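PDB 5OCR: kappa-carrageenase from Zobellia galactanivorans, which probably hydrolyses the glycosidic linkages of kappa-carrageenan through the glycoside hydrolase family 16 catalytic domain that makes up this fragment of a longer protein. Local coordinates for residues P244-K247 with K252-A255. Residues are numbered along the deposited sequence; the frame is centred on the assembly and turned at random. Where two conformers were deposited one is given.
Sequences PFVK and KNNA
Lys247 and Asn254 form the hydrogen-bonded pair of a small antiparallel hairpin, 246-249 with 252-255, in the family 16 beta-jellyroll domain. Their backbones exchange two bonds: Lys247 N reaches Asn254 O at 3.0 Å, with the donor in the carbonyl plane, and Asn254 N returns to Lys247 O at 3.0 Å, this time from well above that plane. Val246 CA lies 3.2 Å from Asn254 O, a CA-H...O contact that gives this oxygen a second, softer donor.

The amide of Asn254 adds polar side-chain contacts. With CG anti to its own carbonyl carbon (chi1 -66°), ND2 comes within 3.4 Å of Lys247 O, a weak bond; it also bonds weakly to Lys252 O and donates to Phe249 O at the far end of strand 246-249. Asparagine suits the place because its NH2 offers two hydrogens, shared here among three carbonyls. Lys247, on the same face, is exposed, and its long chain leads away from the partner strand.

Val246 makes van der Waals contact with Asn253, their CB atoms 4.0 Å apart; the branched residue suits an extended strand and a buried place. Next to it Phe245 turns its ring away from the partner strand, toward Phe86 and the helix 262-267, while Asn253 O bonds to Ser51 OG.

The pairing is therefore chiefly a backbone one, reinforced by the Asn254 amide, which ties its strand to carbonyls of strand 246-249.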
loop_
_atom_site.group_PDB
_atom_site.type_symbol
_atom_site.label_atom_id
_atom_site.label_comp_id
_atom_site.label_asym_id
_atom_site.label_seq_id
_atom_site.Cartn_x
_atom_site.Cartn_y
_atom_site.Cartn_z
ATOM N N PRO A 244 -0.772 0.954 17.777
ATOM C CA PRO A 244 0.095 0.673 18.896
ATOM C C PRO A 244 0.868 -0.673 18.782
ATOM O O PRO A 244 1.550 -1.038 19.712
ATOM C CB PRO A 244 -0.874 0.669 20.086
ATOM C CG PRO A 244 -2.125 0.036 19.516
ATOM C CD PRO A 244 -2.162 0.556 18.056
ATOM N N PHE A 245 0.770 -1.377 17.651
ATOM C CA PHE A 245 1.430 -2.691 17.522
ATOM C C PHE A 245 2.844 -2.600 16.960
ATOM O O PHE A 245 3.528 -3.596 16.856
ATOM C CB PHE A 245 0.612 -3.573 16.601
ATOM C CG PHE A 245 -0.778 -3.834 17.101
ATOM C CD1 PHE A 245 -0.986 -4.472 18.340
ATOM C CD2 PHE A 245 -1.883 -3.425 16.359
ATOM C CE1 PHE A 245 -2.289 -4.742 18.777
ATOM C CE2 PHE A 245 -3.198 -3.698 16.787
ATOM C CZ PHE A 245 -3.395 -4.363 17.972
ATOM N N VAL A 246 3.270 -1.411 16.555
ATOM C CA VAL A 246 4.631 -1.238 16.121
ATOM C C VAL A 246 5.093 0.103 16.674
ATOM O O VAL A 246 4.284 0.970 17.020
ATOM C CB VAL A 246 4.752 -1.191 14.595
ATOM C CG1 VAL A 246 3.993 -2.337 13.931
ATOM C CG2 VAL A 246 4.073 0.059 14.070
ATOM N N LYS A 247 6.406 0.288 16.661
ATOM C CA LYS A 247 7.009 1.518 17.164
ATOM C C LYS A 247 8.198 1.824 16.301
ATOM O O LYS A 247 9.078 0.987 16.098
ATOM C CB LYS A 247 7.420 1.377 18.625
ATOM C CG LYS A 247 8.402 2.416 19.144
ATOM C CD LYS A 247 7.734 3.730 19.535
ATOM C CE LYS A 247 8.548 4.481 20.597
ATOM N NZ LYS A 247 9.921 4.876 20.129
ATOM N N LYS A 252 12.311 2.099 10.485
ATOM C CA LYS A 252 11.517 0.871 10.356
ATOM C C LYS A 252 10.576 0.625 11.545
ATOM O O LYS A 252 10.870 0.965 12.708
ATOM C CB LYS A 252 12.395 -0.373 10.076
ATOM C CG LYS A 252 13.402 -0.711 11.167
ATOM C CD LYS A 252 13.670 -2.204 11.220
ATOM C CE LYS A 252 14.657 -2.504 12.332
ATOM N NZ LYS A 252 14.477 -1.541 13.450
ATOM N N ASN A 253 9.409 0.073 11.200
ATOM C CA ASN A 253 8.480 -0.467 12.158
ATOM C C ASN A 253 9.192 -1.574 13.011
ATOM O O ASN A 253 9.763 -2.510 12.455
ATOM C CB ASN A 253 7.254 -1.049 11.417
ATOM C CG ASN A 253 6.395 0.016 10.749
ATOM O OD1 ASN A 253 6.824 1.144 10.595
ATOM N ND2 ASN A 253 5.155 -0.347 10.366
ATOM N N ASN A 254 9.187 -1.442 14.331
ATOM C CA ASN A 254 9.628 -2.551 15.204
ATOM C C ASN A 254 8.400 -3.171 15.849
ATOM O O ASN A 254 7.587 -2.446 16.425
ATOM C CB ASN A 254 10.552 -2.070 16.297
ATOM C CG ASN A 254 11.865 -1.556 15.740
ATOM O OD1 ASN A 254 12.932 -2.048 16.111
ATOM N ND2 ASN A 254 11.789 -0.593 14.805
ATOM N N ALA A 255 8.273 -4.479 15.775
ATOM C CA ALA A 255 7.142 -5.110 16.494
ATOM C C ALA A 255 7.063 -4.815 18.015
ATOM O O ALA A 255 8.090 -4.759 18.678
ATOM C CB ALA A 255 7.108 -6.603 16.244
#